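Local coordinates for erythrocyte binding antigen 140 (Plasmodium falciparum, PDB 4GF2), which probably binds a host receptor on the erythrocyte surface during parasite invasion, through a region built of two Duffy-binding-like domains, at residues Q305-K319 with H367-Y381. The protein carries 3 engineered substitutions. Residues are numbered along the deposited sequence; the frame is centred on the assembly and turned at random.
Sequences QINVNDLRGFGCNYK and HLLGASIYEAQLLKY
Phe314 packs as a knob on helix 367-381, among His367, Gly370, Ala371 and Tyr374. With CG anti to the backbone N, its ring reaches the helix backbone: CZ lies 3.3 Å from Ala371 N and 3.8 Å from Gly370 C, where the glycine presents no side chain. Tyr374 CD2 lies over one face of Phe314, toward the rim, as Phe314 CZ does over His367. Both pairs are oblique (Phe314 and Tyr374 planes at 42°, Phe314 and His367 at 34°), and the three rings form an aromatic cluster. Leu311 CD1 packs 3.8 Å from Tyr374 CD1. Further along, Leu378 methyls fit against Leu311, Asn317 O and Tyr318; Ile306 CG1 lies 3.8 Å from Gln377 CB, and Tyr318 CD1 3.6 Å from Tyr381 CD2. Lys319, bent at chi2, crosses Leu378 to form a salt bridge from NZ to Glu375 OE1 (2.9 Å), syn to the carboxylate; water 2 links NZ to OE2. Thr347 O also accepts from NZ, while Cys349 N binds OE1 and Ser398 OG binds OE2. A Schellman motif (Cys316 N to Leu311 O 3.2 Å, Gly315 phi positive) ends helix 308-314, and Cys316 is disulfide-bonded to Cys349. The axis of helix 308-314 runs at 126° to that of helix 367-381 (N-to-C directions; closest approach 11.1 Å), which lies in the second Duffy binding domain and also packs against helices 285-293, 388-407 and 435-457.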
# COMPACT_ATOMS: atom_id res chain seq x y z
N GLN A 305 -18.08 5.28 16.85
CA GLN A 305 -17.84 6.70 17.10
C GLN A 305 -17.18 7.35 15.89
O GLN A 305 -16.16 6.89 15.40
CB GLN A 305 -16.98 6.89 18.35
CG GLN A 305 -16.82 8.35 18.77
CD GLN A 305 -16.24 8.51 20.16
OE1 GLN A 305 -16.43 7.65 21.03
NE2 GLN A 305 -15.53 9.61 20.39
N ILE A 306 -17.79 8.44 15.41
CA ILE A 306 -17.34 9.09 14.18
C ILE A 306 -16.47 10.31 14.45
O ILE A 306 -16.77 11.12 15.33
CB ILE A 306 -18.55 9.53 13.33
CG1 ILE A 306 -19.37 8.30 12.91
CG2 ILE A 306 -18.08 10.29 12.09
CD1 ILE A 306 -20.55 8.63 12.04
N ASN A 307 -15.40 10.44 13.69
CA ASN A 307 -14.54 11.62 13.75
C ASN A 307 -14.88 12.56 12.61
O ASN A 307 -14.54 12.30 11.45
CB ASN A 307 -13.07 11.20 13.69
CG ASN A 307 -12.12 12.37 13.78
OD1 ASN A 307 -12.29 13.38 13.08
ND2 ASN A 307 -11.11 12.26 14.63
N VAL A 308 -15.57 13.66 12.93
CA VAL A 308 -16.14 14.55 11.92
C VAL A 308 -15.09 15.11 10.97
O VAL A 308 -15.31 15.14 9.76
CB VAL A 308 -16.91 15.72 12.58
CG1 VAL A 308 -17.39 16.71 11.52
CG2 VAL A 308 -18.08 15.19 13.38
N ASN A 309 -13.97 15.56 11.52
CA ASN A 309 -12.90 16.12 10.71
C ASN A 309 -12.38 15.14 9.67
O ASN A 309 -12.23 15.48 8.50
CB ASN A 309 -11.74 16.57 11.61
CG ASN A 309 -12.13 17.72 12.51
OD1 ASN A 309 -13.05 18.47 12.20
ND2 ASN A 309 -11.43 17.85 13.63
N ASP A 310 -12.10 13.91 10.10
CA ASP A 310 -11.61 12.88 9.19
C ASP A 310 -12.67 12.56 8.15
O ASP A 310 -12.36 12.37 6.97
CB ASP A 310 -11.24 11.62 9.97
CG ASP A 310 -10.04 11.81 10.86
OD1 ASP A 310 -9.36 12.85 10.74
OD2 ASP A 310 -9.77 10.91 11.68
N LEU A 311 -13.92 12.49 8.60
CA LEU A 311 -15.04 12.17 7.73
C LEU A 311 -15.15 13.15 6.57
O LEU A 311 -15.32 12.76 5.42
CB LEU A 311 -16.34 12.18 8.53
CG LEU A 311 -17.63 12.03 7.72
CD1 LEU A 311 -17.68 10.68 7.05
CD2 LEU A 311 -18.84 12.24 8.61
N ARG A 312 -15.06 14.44 6.89
CA ARG A 312 -15.19 15.47 5.88
C ARG A 312 -13.89 15.65 5.11
O ARG A 312 -13.88 16.16 4.00
CB ARG A 312 -15.67 16.77 6.52
CG ARG A 312 -17.09 16.66 7.04
CD ARG A 312 -17.54 17.89 7.80
NE ARG A 312 -18.93 17.76 8.24
CZ ARG A 312 -19.56 18.64 9.02
NH1 ARG A 312 -18.93 19.72 9.46
NH2 ARG A 312 -20.82 18.43 9.36
N GLY A 313 -12.78 15.22 5.71
CA GLY A 313 -11.51 15.22 5.02
C GLY A 313 -11.57 14.22 3.88
O GLY A 313 -11.16 14.51 2.75
N PHE A 314 -12.10 13.04 4.18
CA PHE A 314 -12.20 11.97 3.20
C PHE A 314 -13.18 12.32 2.08
O PHE A 314 -13.07 11.80 0.97
CB PHE A 314 -12.64 10.68 3.89
CG PHE A 314 -12.63 9.49 2.98
CD1 PHE A 314 -11.45 8.80 2.74
CD2 PHE A 314 -13.79 9.05 2.37
CE1 PHE A 314 -11.44 7.70 1.91
CE2 PHE A 314 -13.78 7.96 1.54
CZ PHE A 314 -12.60 7.28 1.31
N GLY A 315 -14.14 13.19 2.38
CA GLY A 315 -15.05 13.69 1.36
C GLY A 315 -16.46 13.15 1.47
O GLY A 315 -17.18 13.07 0.47
N CYS A 316 -16.87 12.76 2.67
CA CYS A 316 -18.24 12.31 2.90
C CYS A 316 -18.88 13.07 4.07
O CYS A 316 -18.21 13.78 4.81
CB CYS A 316 -18.26 10.81 3.18
SG CYS A 316 -17.74 9.81 1.78
N ASN A 317 -20.19 12.90 4.22
CA ASN A 317 -20.92 13.58 5.28
C ASN A 317 -22.02 12.68 5.82
O ASN A 317 -22.33 11.64 5.23
CB ASN A 317 -21.52 14.89 4.75
CG ASN A 317 -21.94 15.83 5.86
OD1 ASN A 317 -21.27 15.95 6.88
ND2 ASN A 317 -23.07 16.50 5.66
N TYR A 318 -22.60 13.07 6.95
CA TYR A 318 -23.72 12.34 7.55
C TYR A 318 -24.85 12.15 6.54
O TYR A 318 -25.08 13.01 5.70
CB TYR A 318 -24.25 13.08 8.77
CG TYR A 318 -23.28 13.15 9.94
CD1 TYR A 318 -23.20 12.10 10.85
CD2 TYR A 318 -22.47 14.25 10.14
CE1 TYR A 318 -22.32 12.16 11.92
CE2 TYR A 318 -21.59 14.32 11.20
CZ TYR A 318 -21.52 13.27 12.09
OH TYR A 318 -20.65 13.32 13.16
N LYS A 319 -25.55 11.03 6.64
CA LYS A 319 -26.76 10.82 5.85
C LYS A 319 -27.79 11.83 6.33
O LYS A 319 -28.06 11.91 7.53
CB LYS A 319 -27.30 9.40 6.02
CG LYS A 319 -26.27 8.29 5.85
CD LYS A 319 -25.64 8.31 4.47
CE LYS A 319 -24.57 7.23 4.36
NZ LYS A 319 -23.96 7.16 3.00
N HIS A 367 -7.83 3.57 0.14
CA HIS A 367 -8.99 4.41 -0.14
C HIS A 367 -10.30 3.62 -0.05
O HIS A 367 -11.29 4.12 0.49
CB HIS A 367 -8.90 5.04 -1.52
CG HIS A 367 -10.08 5.90 -1.86
ND1 HIS A 367 -10.04 7.28 -1.77
CD2 HIS A 367 -11.33 5.58 -2.26
CE1 HIS A 367 -11.22 7.77 -2.11
NE2 HIS A 367 -12.02 6.76 -2.41
N LEU A 368 -10.31 2.41 -0.59
CA LEU A 368 -11.52 1.61 -0.60
C LEU A 368 -11.96 1.28 0.82
O LEU A 368 -13.13 1.39 1.16
CB LEU A 368 -11.29 0.32 -1.38
CG LEU A 368 -12.48 -0.64 -1.36
CD1 LEU A 368 -13.71 0.06 -1.90
CD2 LEU A 368 -12.16 -1.89 -2.17
N LEU A 369 -11.00 0.88 1.65
CA LEU A 369 -11.30 0.54 3.03
C LEU A 369 -11.80 1.76 3.78
O LEU A 369 -12.66 1.66 4.66
CB LEU A 369 -10.06 -0.04 3.70
CG LEU A 369 -9.55 -1.34 3.09
CD1 LEU A 369 -8.19 -1.71 3.66
CD2 LEU A 369 -10.54 -2.46 3.31
N GLY A 370 -11.27 2.93 3.43
CA GLY A 370 -11.71 4.17 4.04
C GLY A 370 -13.17 4.42 3.76
O GLY A 370 -13.98 4.66 4.67
N ALA A 371 -13.53 4.36 2.48
CA ALA A 371 -14.91 4.55 2.08
C ALA A 371 -15.82 3.54 2.77
O ALA A 371 -16.91 3.88 3.24
CB ALA A 371 -15.03 4.43 0.57
N SER A 372 -15.36 2.29 2.84
CA SER A 372 -16.15 1.22 3.45
C SER A 372 -16.40 1.49 4.92
O SER A 372 -17.51 1.27 5.43
CB SER A 372 -15.42 -0.12 3.30
OG SER A 372 -15.27 -0.47 1.93
N ILE A 373 -15.38 1.98 5.61
CA ILE A 373 -15.51 2.28 7.03
C ILE A 373 -16.51 3.40 7.28
O ILE A 373 -17.44 3.25 8.08
CB ILE A 373 -14.14 2.62 7.65
CG1 ILE A 373 -13.31 1.34 7.80
CG2 ILE A 373 -14.31 3.27 9.02
CD1 ILE A 373 -11.87 1.57 8.17
N TYR A 374 -16.35 4.52 6.57
CA TYR A 374 -17.25 5.65 6.76
C TYR A 374 -18.68 5.31 6.36
O TYR A 374 -19.62 5.70 7.04
CB TYR A 374 -16.74 6.88 5.99
CG TYR A 374 -15.44 7.40 6.54
CD1 TYR A 374 -15.35 7.84 7.86
CD2 TYR A 374 -14.29 7.43 5.76
CE1 TYR A 374 -14.16 8.31 8.37
CE2 TYR A 374 -13.09 7.90 6.27
CZ TYR A 374 -13.04 8.33 7.58
OH TYR A 374 -11.85 8.80 8.09
N GLU A 375 -18.84 4.57 5.27
CA GLU A 375 -20.18 4.14 4.87
C GLU A 375 -20.82 3.38 6.03
O GLU A 375 -21.98 3.62 6.37
CB GLU A 375 -20.12 3.27 3.62
CG GLU A 375 -21.47 2.71 3.19
CD GLU A 375 -22.45 3.79 2.77
OE1 GLU A 375 -22.05 4.96 2.68
OE2 GLU A 375 -23.63 3.46 2.53
N ALA A 376 -20.06 2.47 6.64
CA ALA A 376 -20.59 1.67 7.74
C ALA A 376 -20.95 2.56 8.92
O ALA A 376 -22.05 2.45 9.47
CB ALA A 376 -19.58 0.62 8.16
N GLN A 377 -20.03 3.44 9.30
CA GLN A 377 -20.27 4.33 10.43
C GLN A 377 -21.48 5.21 10.17
O GLN A 377 -22.35 5.35 11.03
CB GLN A 377 -19.05 5.20 10.70
CG GLN A 377 -17.89 4.48 11.37
CD GLN A 377 -16.71 5.40 11.59
OE1 GLN A 377 -16.41 6.24 10.74
NE2 GLN A 377 -16.04 5.26 12.73
N LEU A 378 -21.53 5.82 8.99
CA LEU A 378 -22.63 6.72 8.63
C LEU A 378 -23.96 5.99 8.66
O LEU A 378 -24.96 6.53 9.15
CB LEU A 378 -22.40 7.31 7.26
CG LEU A 378 -21.21 8.27 7.18
CD1 LEU A 378 -20.96 8.68 5.75
CD2 LEU A 378 -21.48 9.47 8.05
N LEU A 379 -23.98 4.78 8.12
CA LEU A 379 -25.18 3.95 8.16
C LEU A 379 -25.55 3.63 9.60
O LEU A 379 -26.70 3.78 10.00
CB LEU A 379 -24.96 2.66 7.37
CG LEU A 379 -24.92 2.80 5.85
CD1 LEU A 379 -24.54 1.48 5.21
CD2 LEU A 379 -26.26 3.28 5.31
N LYS A 380 -24.57 3.19 10.37
CA LYS A 380 -24.80 2.87 11.77
C LYS A 380 -25.39 4.07 12.50
O LYS A 380 -26.29 3.92 13.33
CB LYS A 380 -23.50 2.43 12.45
CG LYS A 380 -23.63 2.18 13.95
CD LYS A 380 -24.70 1.14 14.26
CE LYS A 380 -24.78 0.84 15.75
NZ LYS A 380 -23.55 0.16 16.25
N TYR A 381 -24.89 5.25 12.19
CA TYR A 381 -25.35 6.47 12.84
C TYR A 381 -26.78 6.80 12.44
O TYR A 381 -27.57 7.27 13.26
CB TYR A 381 -24.42 7.64 12.50
CG TYR A 381 -24.83 8.93 13.17
CD1 TYR A 381 -24.52 9.18 14.50
CD2 TYR A 381 -25.53 9.91 12.47
CE1 TYR A 381 -24.90 10.36 15.12
CE2 TYR A 381 -25.91 11.09 13.08
CZ TYR A 381 -25.59 11.31 14.40
OH TYR A 381 -25.96 12.49 15.01
O HOH W 1 -14.37 8.12 11.91
O HOH W 2 -25.62 5.48 1.78
O HOH W 3 -24.78 9.39 8.90